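Archaeal Sm-like protein AF-Sm2 (Archaeoglobus fulgidus, PDB 1LJO) probably binds RNA and assembles into a six-membered ring of identical subunits. Local coordinates at residues N27-K32 and R57-I62; G31-V36 and M40-T45. All coordinates share one frame; numbering follows the deposited sequence.

Contact 1. Residues N27-K32 and R57-I62; sequences NQLVGK and RSLGEI. With ACY (acetic acid), chain D; ACY (acetic acid), chain E; ACY (acetic acid), chain C.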
ATOM      1  N   ASN A  27      12.872 -12.956   0.088  1.00 37.10           N
ATOM      2  CA  ASN A  27      14.033 -13.225  -0.755  1.00 32.16           C
ATOM      3  C   ASN A  27      13.943 -12.326  -1.982  1.00 29.56           C
ATOM      4  O   ASN A  27      12.846 -11.947  -2.385  1.00 28.35           O
ATOM      5  CB  ASN A  27      14.039 -14.687  -1.195  1.00 31.78           C
ATOM      6  CG  ASN A  27      13.996 -15.642  -0.025  1.00 33.56           C
ATOM      7  OD1 ASN A  27      14.770 -15.510   0.919  1.00 36.50           O
ATOM      8  ND2 ASN A  27      13.095 -16.612  -0.083  1.00 32.62           N
ATOM      9  N   GLN A  28      15.085 -11.990  -2.574  1.00 25.00           N
ATOM     10  CA  GLN A  28      15.084 -11.134  -3.755  1.00 24.08           C
ATOM     11  C   GLN A  28      14.844 -11.933  -5.027  1.00 22.39           C
ATOM     12  O   GLN A  28      15.050 -13.148  -5.059  1.00 18.75           O
ATOM     13  CB  GLN A  28      16.417 -10.390  -3.895  1.00 26.69           C
ATOM     14  CG  GLN A  28      16.831  -9.565  -2.686  1.00 29.60           C
ATOM     15  CD  GLN A  28      17.752 -10.331  -1.751  1.00 30.51           C
ATOM     16  OE1 GLN A  28      18.816 -10.803  -2.161  1.00 28.00           O
ATOM     17  NE2 GLN A  28      17.351 -10.454  -0.489  1.00 30.38           N
ATOM     18  N   LEU A  29      14.404 -11.238  -6.073  1.00 17.60           N
ATOM     19  CA  LEU A  29      14.172 -11.865  -7.365  1.00 13.82           C
ATOM     20  C   LEU A  29      15.244 -11.370  -8.321  1.00 14.73           C
ATOM     21  O   LEU A  29      15.530 -10.173  -8.381  1.00 13.40           O
ATOM     22  CB  LEU A  29      12.790 -11.502  -7.922  1.00 15.61           C
ATOM     23  CG  LEU A  29      11.561 -12.041  -7.186  1.00 17.65           C
ATOM     24  CD1 LEU A  29      11.777 -13.511  -6.836  1.00 19.13           C
ATOM     25  CD2 LEU A  29      11.327 -11.239  -5.928  1.00 23.43           C
ATOM     26  N   VAL A  30      15.846 -12.299  -9.054  1.00 11.03           N
ATOM     27  CA  VAL A  30      16.881 -11.961 -10.015  1.00 13.27           C
ATOM     28  C   VAL A  30      16.488 -12.572 -11.352  1.00 15.06           C
ATOM     29  O   VAL A  30      16.186 -13.765 -11.428  1.00 13.80           O
ATOM     30  CB  VAL A  30      18.247 -12.537  -9.591  1.00 17.35           C
ATOM     31  CG1 VAL A  30      19.304 -12.175 -10.617  1.00 15.22           C
ATOM     32  CG2 VAL A  30      18.624 -12.023  -8.210  1.00 17.67           C
ATOM     33  N   GLY A  31      16.480 -11.756 -12.401  1.00 13.60           N
ATOM     34  CA  GLY A  31      16.118 -12.266 -13.712  1.00 12.93           C
ATOM     35  C   GLY A  31      16.288 -11.233 -14.804  1.00 12.34           C
ATOM     36  O   GLY A  31      16.696 -10.104 -14.541  1.00 13.21           O
ATOM     37  N   LYS A  32      15.981 -11.620 -16.036  1.00 13.56           N
ATOM     38  CA  LYS A  32      16.105 -10.712 -17.165  1.00 11.92           C
ATOM     39  C   LYS A  32      14.847  -9.866 -17.275  1.00 13.67           C
ATOM     40  O   LYS A  32      13.726 -10.394 -17.314  1.00  9.82           O
ATOM     41  CB  LYS A  32      16.311 -11.496 -18.464  1.00 13.57           C
ATOM     42  CG  LYS A  32      16.494 -10.615 -19.705  1.00 13.10           C
ATOM     43  CD  LYS A  32      16.410 -11.452 -20.974  1.00 16.44           C
ATOM     44  CE  LYS A  32      16.498 -10.588 -22.220  1.00 21.19           C
ATOM     45  NZ  LYS A  32      16.026 -11.316 -23.437  1.00 24.62           N
ATOM     46  N   ARG A  57      15.389 -20.784  -5.358  1.00 21.31           N
ATOM     47  CA  ARG A  57      14.299 -21.318  -6.177  1.00 21.32           C
ATOM     48  C   ARG A  57      14.358 -20.825  -7.619  1.00 22.16           C
ATOM     49  O   ARG A  57      14.657 -19.662  -7.866  1.00 19.00           O
ATOM     50  CB  ARG A  57      12.930 -20.905  -5.623  1.00 26.83           C
ATOM     51  CG  ARG A  57      12.456 -21.604  -4.369  1.00 32.40           C
ATOM     52  CD  ARG A  57      10.940 -21.443  -4.251  1.00 34.30           C
ATOM     53  NE  ARG A  57      10.394 -21.981  -3.009  1.00 38.31           N
ATOM     54  CZ  ARG A  57      10.408 -21.343  -1.843  1.00 40.20           C
ATOM     55  NH1 ARG A  57      10.944 -20.131  -1.750  1.00 38.65           N
ATOM     56  NH2 ARG A  57       9.878 -21.914  -0.768  1.00 41.69           N
ATOM     57  N   SER A  58      14.068 -21.715  -8.563  1.00 22.24           N
ATOM     58  CA  SER A  58      14.027 -21.348  -9.978  1.00 21.16           C
ATOM     59  C   SER A  58      12.578 -20.952 -10.230  1.00 20.11           C
ATOM     60  O   SER A  58      11.662 -21.652  -9.793  1.00 23.47           O
ATOM     61  CB  SER A  58      14.404 -22.538 -10.869  1.00 22.39           C
ATOM     62  OG  SER A  58      15.800 -22.761 -10.855  1.00 25.78           O
ATOM     63  N   LEU A  59      12.363 -19.842 -10.927  1.00 16.60           N
ATOM     64  CA  LEU A  59      11.012 -19.371 -11.185  1.00 18.57           C
ATOM     65  C   LEU A  59      10.632 -19.271 -12.661  1.00 18.10           C
ATOM     66  O   LEU A  59       9.486 -19.515 -13.019  1.00 21.22           O
ATOM     67  CB  LEU A  59      10.810 -18.004 -10.523  1.00 21.78           C
ATOM     68  CG  LEU A  59      11.058 -17.909  -9.015  1.00 20.89           C
ATOM     69  CD1 LEU A  59      10.868 -16.468  -8.559  1.00 25.63           C
ATOM     70  CD2 LEU A  59      10.106 -18.824  -8.272  1.00 21.80           C
ATOM     71  N   GLY A  60      11.583 -18.903 -13.512  1.00 13.34           N
ATOM     72  CA  GLY A  60      11.276 -18.779 -14.925  1.00 14.81           C
ATOM     73  C   GLY A  60      10.589 -17.453 -15.201  1.00 12.11           C
ATOM     74  O   GLY A  60      11.105 -16.397 -14.838  1.00 13.49           O
ATOM     75  N   GLU A  61       9.422 -17.503 -15.828  1.00 11.35           N
ATOM     76  CA  GLU A  61       8.676 -16.288 -16.145  1.00 14.34           C
ATOM     77  C   GLU A  61       7.824 -15.811 -14.971  1.00 12.24           C
ATOM     78  O   GLU A  61       7.040 -16.580 -14.419  1.00 10.89           O
ATOM     79  CB  GLU A  61       7.750 -16.523 -17.340  1.00 16.30           C
ATOM     80  CG  GLU A  61       8.433 -16.981 -18.609  1.00 17.55           C
ATOM     81  CD  GLU A  61       7.469 -17.041 -19.780  1.00 22.60           C
ATOM     82  OE1 GLU A  61       6.411 -17.690 -19.651  1.00 20.88           O
ATOM     83  OE2 GLU A  61       7.768 -16.441 -20.831  1.00 25.49           O
ATOM     84  N   ILE A  62       7.968 -14.547 -14.588  1.00 11.62           N
ATOM     85  CA  ILE A  62       7.156 -14.003 -13.496  1.00 11.62           C
ATOM     86  C   ILE A  62       6.834 -12.537 -13.734  1.00 12.85           C
ATOM     87  O   ILE A  62       7.587 -11.825 -14.388  1.00 11.49           O
ATOM     88  CB  ILE A  62       7.859 -14.092 -12.118  1.00 11.98           C
ATOM     89  CG1 ILE A  62       9.198 -13.351 -12.169  1.00 15.00           C
ATOM     90  CG2 ILE A  62       8.056 -15.550 -11.708  1.00 15.73           C
ATOM     91  CD1 ILE A  62       9.884 -13.243 -10.816  1.00 15.99           C
TER
HETATM   92  C   ACY D 202      14.711 -25.345  -8.096  1.00 44.74           C
HETATM   93  O   ACY D 202      15.855 -24.855  -8.490  1.00 45.43           O
HETATM   94  OXT ACY D 202      13.749 -24.719  -7.530  1.00 44.17           O
HETATM   95  CH3 ACY D 202      14.567 -26.831  -8.371  1.00 45.13           C
HETATM   96  C   ACY E 203       7.961 -20.687 -17.439  1.00 30.72           C
HETATM   97  O   ACY E 203       8.843 -19.820 -17.027  1.00 27.32           O
HETATM   98  OXT ACY E 203       6.851 -20.996 -16.876  1.00 34.61           O
HETATM   99  CH3 ACY E 203       8.355 -21.373 -18.734  1.00 26.21           C
HETATM  100  C   ACY C 201      18.873 -11.802   2.574  1.00 51.60           C
HETATM  101  O   ACY C 201      19.401 -11.791   3.766  1.00 52.86           O
HETATM  102  OXT ACY C 201      17.725 -12.254   2.236  1.00 51.61           O
HETATM  103  CH3 ACY C 201      19.775 -11.196   1.512  1.00 51.74           C
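The Asn27 amide meets the Arg57 guanidinium at its edge, close to the guanidinium plane, and does not stack on either face. At 4.4 Å, ND2 of Asn27 and NH1 of Arg57 are too far apart for a bond, and two donors would gain nothing by pairing. Both donors share an acceptor, OE2 of Glu49 on strand 47-51, which probably accounts for their closeness: it takes a hydrogen bond from the amide and forms a salt bridge with the guanidinium. A second flat group, the carboxylate of an acetate probably from the crystallisation liquor, is held at both oxygens by Ser58. Its OXT takes a nearly straight bond from Ser58 N (3.2 Å, 171°), while OG of the same serine bonds to its O. A second acetate receives Glu61 N at 2.7 Å from its O.

The apolar centre is small, as the 118 Å² buried between the segments indicates. Leu29 CD1 touches Leu59 CD1 at 3.5 Å, the two side chains crossing at about a right angle. Leu29 also meets Ile62, its CG lying 4.2 Å from CD1 of the isoleucine. The Ile62 branch ending in CD1 starts between the backbone N and the carbonyl carbon (chi1 58°) and then runs out extended to reach the leucine. With the alpha carbons of Leu29 and Leu59 9.0 Å apart and no hydrogen bond across, this is packing through side chains, not strand pairing.

Such a side-chain contact between strands that do not pair fits the strongly bent, barrel-like sheet of the Sm fold. Leu59 and Gly60 form a classic bulge opposite Ala47, and the chain turns a corner at Glu61. Strand 47-51 pairs with both strand 28-36 and strand 54-60, strand 17-22 flanks the first, and Leu71 of a second subunit packs on Ile62.

Contact 2. Residues G31-V36 and M40-T45; sequences GKLEGV and MNLYLT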
ATOM      1  N   GLY A  31      16.480 -11.756 -12.401  1.00 13.60           N
ATOM      2  CA  GLY A  31      16.118 -12.266 -13.712  1.00 12.93           C
ATOM      3  C   GLY A  31      16.288 -11.233 -14.804  1.00 12.34           C
ATOM      4  O   GLY A  31      16.696 -10.104 -14.541  1.00 13.21           O
ATOM      5  N   LYS A  32      15.981 -11.620 -16.036  1.00 13.56           N
ATOM      6  CA  LYS A  32      16.105 -10.712 -17.165  1.00 11.92           C
ATOM      7  C   LYS A  32      14.847  -9.866 -17.275  1.00 13.67           C
ATOM      8  O   LYS A  32      13.726 -10.394 -17.314  1.00  9.82           O
ATOM      9  CB  LYS A  32      16.311 -11.496 -18.464  1.00 13.57           C
ATOM     10  CG  LYS A  32      16.494 -10.615 -19.705  1.00 13.10           C
ATOM     11  CD  LYS A  32      16.410 -11.452 -20.974  1.00 16.44           C
ATOM     12  CE  LYS A  32      16.498 -10.588 -22.220  1.00 21.19           C
ATOM     13  NZ  LYS A  32      16.026 -11.316 -23.437  1.00 24.62           N
ATOM     14  N   LEU A  33      15.032  -8.550 -17.323  1.00 12.31           N
ATOM     15  CA  LEU A  33      13.899  -7.645 -17.436  1.00 12.95           C
ATOM     16  C   LEU A  33      13.434  -7.634 -18.887  1.00 14.89           C
ATOM     17  O   LEU A  33      14.106  -7.087 -19.758  1.00 13.36           O
ATOM     18  CB  LEU A  33      14.289  -6.226 -16.998  1.00 11.35           C
ATOM     19  CG  LEU A  33      13.157  -5.190 -17.065  1.00 10.95           C
ATOM     20  CD1 LEU A  33      11.996  -5.630 -16.194  1.00  7.68           C
ATOM     21  CD2 LEU A  33      13.681  -3.829 -16.619  1.00 10.06           C
ATOM     22  N   GLU A  34      12.286  -8.258 -19.135  1.00 14.72           N
ATOM     23  CA  GLU A  34      11.721  -8.337 -20.479  1.00 16.11           C
ATOM     24  C   GLU A  34      10.706  -7.241 -20.753  1.00 16.23           C
ATOM     25  O   GLU A  34      10.422  -6.928 -21.907  1.00 17.12           O
ATOM     26  CB  GLU A  34      11.064  -9.703 -20.691  1.00 20.73           C
ATOM     27  CG  GLU A  34      12.047 -10.791 -21.062  1.00 29.40           C
ATOM     28  CD  GLU A  34      12.564 -10.636 -22.475  1.00 33.30           C
ATOM     29  OE1 GLU A  34      11.780 -10.848 -23.424  1.00 35.00           O
ATOM     30  OE2 GLU A  34      13.751 -10.289 -22.636  1.00 38.23           O
ATOM     31  N   GLY A  35      10.155  -6.662 -19.693  1.00 14.92           N
ATOM     32  CA  GLY A  35       9.176  -5.606 -19.874  1.00 17.13           C
ATOM     33  C   GLY A  35       8.850  -4.856 -18.598  1.00 14.75           C
ATOM     34  O   GLY A  35       8.947  -5.403 -17.499  1.00 14.72           O
ATOM     35  N   VAL A  36       8.464  -3.596 -18.753  1.00 14.61           N
ATOM     36  CA  VAL A  36       8.109  -2.744 -17.628  1.00 14.03           C
ATOM     37  C   VAL A  36       7.144  -1.661 -18.119  1.00 16.53           C
ATOM     38  O   VAL A  36       7.136  -1.333 -19.305  1.00 17.71           O
ATOM     39  CB  VAL A  36       9.374  -2.073 -17.019  1.00 16.01           C
ATOM     40  CG1 VAL A  36      10.126  -1.301 -18.095  1.00 17.38           C
ATOM     41  CG2 VAL A  36       8.984  -1.145 -15.877  1.00 16.33           C
ATOM     42  N   MET A  40       5.660   0.725 -12.993  1.00 16.11           N
ATOM     43  CA  MET A  40       6.779  -0.120 -12.599  1.00 17.01           C
ATOM     44  C   MET A  40       6.437  -1.593 -12.382  1.00 17.68           C
ATOM     45  O   MET A  40       7.077  -2.283 -11.578  1.00 15.78           O
ATOM     46  CB  MET A  40       7.492   0.462 -11.372  1.00 19.38           C
ATOM     47  CG  MET A  40       8.423   1.616 -11.752  1.00 24.63           C
ATOM     48  SD  MET A  40       9.466   2.246 -10.421  1.00 31.38           S
ATOM     49  CE  MET A  40      10.275   0.796  -9.940  1.00 16.88           C
ATOM     50  N   ASN A  41       5.407  -2.071 -13.078  1.00 14.05           N
ATOM     51  CA  ASN A  41       5.090  -3.491 -13.014  1.00 14.62           C
ATOM     52  C   ASN A  41       6.289  -4.054 -13.769  1.00 14.43           C
ATOM     53  O   ASN A  41       6.796  -3.402 -14.679  1.00 12.23           O
ATOM     54  CB  ASN A  41       3.806  -3.815 -13.775  1.00 11.91           C
ATOM     55  CG  ASN A  41       2.572  -3.299 -13.072  1.00 15.14           C
ATOM     56  OD1 ASN A  41       2.421  -3.479 -11.864  1.00 11.61           O
ATOM     57  ND2 ASN A  41       1.680  -2.655 -13.822  1.00 11.10           N
ATOM     58  N   LEU A  42       6.757  -5.240 -13.396  1.00 12.68           N
ATOM     59  CA  LEU A  42       7.914  -5.815 -14.063  1.00 14.27           C
ATOM     60  C   LEU A  42       7.655  -7.226 -14.571  1.00 14.90           C
ATOM     61  O   LEU A  42       7.007  -8.032 -13.902  1.00 14.11           O
ATOM     62  CB  LEU A  42       9.112  -5.859 -13.102  1.00 14.12           C
ATOM     63  CG  LEU A  42       9.484  -4.591 -12.330  1.00 15.28           C
ATOM     64  CD1 LEU A  42      10.558  -4.928 -11.305  1.00 14.57           C
ATOM     65  CD2 LEU A  42       9.962  -3.505 -13.288  1.00 15.18           C
ATOM     66  N   TYR A  43       8.169  -7.516 -15.760  1.00 14.49           N
ATOM     67  CA  TYR A  43       8.052  -8.844 -16.335  1.00 11.72           C
ATOM     68  C   TYR A  43       9.468  -9.374 -16.508  1.00 12.35           C
ATOM     69  O   TYR A  43      10.241  -8.867 -17.322  1.00 12.43           O
ATOM     70  CB  TYR A  43       7.316  -8.811 -17.680  1.00  8.99           C
ATOM     71  CG  TYR A  43       7.368 -10.122 -18.447  1.00 12.05           C
ATOM     72  CD1 TYR A  43       7.342 -11.349 -17.781  1.00 13.25           C
ATOM     73  CD2 TYR A  43       7.440 -10.135 -19.838  1.00 13.38           C
ATOM     74  CE1 TYR A  43       7.390 -12.552 -18.479  1.00 17.56           C
ATOM     75  CE2 TYR A  43       7.488 -11.333 -20.547  1.00 15.44           C
ATOM     76  CZ  TYR A  43       7.466 -12.537 -19.860  1.00 17.83           C
ATOM     77  OH  TYR A  43       7.543 -13.727 -20.550  1.00 17.24           O
ATOM     78  N   LEU A  44       9.804 -10.383 -15.711  1.00 11.88           N
ATOM     79  CA  LEU A  44      11.123 -10.998 -15.751  1.00 12.68           C
ATOM     80  C   LEU A  44      11.038 -12.393 -16.346  1.00 10.41           C
ATOM     81  O   LEU A  44      10.030 -13.080 -16.188  1.00 14.24           O
ATOM     82  CB  LEU A  44      11.703 -11.117 -14.337  1.00 14.22           C
ATOM     83  CG  LEU A  44      11.852  -9.853 -13.488  1.00 17.86           C
ATOM     84  CD1 LEU A  44      12.536 -10.206 -12.172  1.00 15.18           C
ATOM     85  CD2 LEU A  44      12.665  -8.824 -14.248  1.00 18.92           C
ATOM     86  N   THR A  45      12.094 -12.803 -17.034  1.00  9.36           N
ATOM     87  CA  THR A  45      12.159 -14.136 -17.611  1.00  9.49           C
ATOM     88  C   THR A  45      13.429 -14.766 -17.060  1.00 12.47           C
ATOM     89  O   THR A  45      14.331 -14.048 -16.620  1.00 13.56           O
ATOM     90  CB  THR A  45      12.235 -14.105 -19.149  1.00 10.31           C
ATOM     91  OG1 THR A  45      13.355 -13.314 -19.557  1.00 13.74           O
ATOM     92  CG2 THR A  45      10.941 -13.518 -19.740  1.00 12.90           C
TER
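Val36 and Leu42 run alongside each other in the same direction, with CG2 of Val36 3.6 Å from CD2 of Leu42. On the same buried face Leu33 crosses Leu44 obliquely, CD1 of the former 3.8 Å from CD2 of the latter. Ile18 of strand 17-22 covers Leu33 and Leu44, and Ile72 of strand 69-74 covers Leu42, so this half of the contact belongs to the barrel core.

The two strands form an antiparallel hairpin interrupted by a classic beta bulge, in which Glu34 and Gly35 both face Tyr43. Tyr43 O is gripped twice: by Glu34 N at 2.8 Å, nearly in line with the carbonyl (167°), and by Gly35 N at 3.2 Å on an in-plane lone pair (138°). Tyr43 N returns a bond to Gly35 O at 2.8 Å. Strands 17-22, 28-36 and 42-44 probably make up the Sm1 motif of the family. Asn41 precedes the last of them, its ND2 bonded to Asp37 and its OD1 to Gly66 N.

On the face of Lys32 and Thr45 the packing is looser: these two and the bulge residue Glu34 are partly exposed, while Tyr43 on the same face is buried and packs on Met9 of a second subunit. Thr45 holds OG1 between its backbone N and carbonyl carbon (chi1 56°), which sets the hydroxyl 3.6 Å from Lys32 CB and 3.2 Å from Glu34 CG. Replacing Thr45 with a glycine would probably leave the Glu34 chain freer to swing, since both OG1 and CG2 abut its CG. Lys32 and Thr45 also exchange backbone bonds as a hydrogen-bonded pair, with Lys32 N 3.0 Å from Thr45 O.

How the contacts relate
The centres of contacts 1 and 2 lie about 10 Å apart, and both start from strand 28-36, sharing Gly31 and Lys32. Along the chain the order is 27-32, 31-36, 40-45 and 57-62, so the long strand serves contact 1 with its first half and contact 2 with its second. The far segments also meet: Ile62 O lies 3.0 Å from Leu44 N, a probable hydrogen bond, where strands 42-44 and 62-64 pair. That links both contacts into one curled antiparallel sheet within the LSM domain. Both contacts also touch a second subunit, which places this side of the barrel at the contacts that build the hexameric ring.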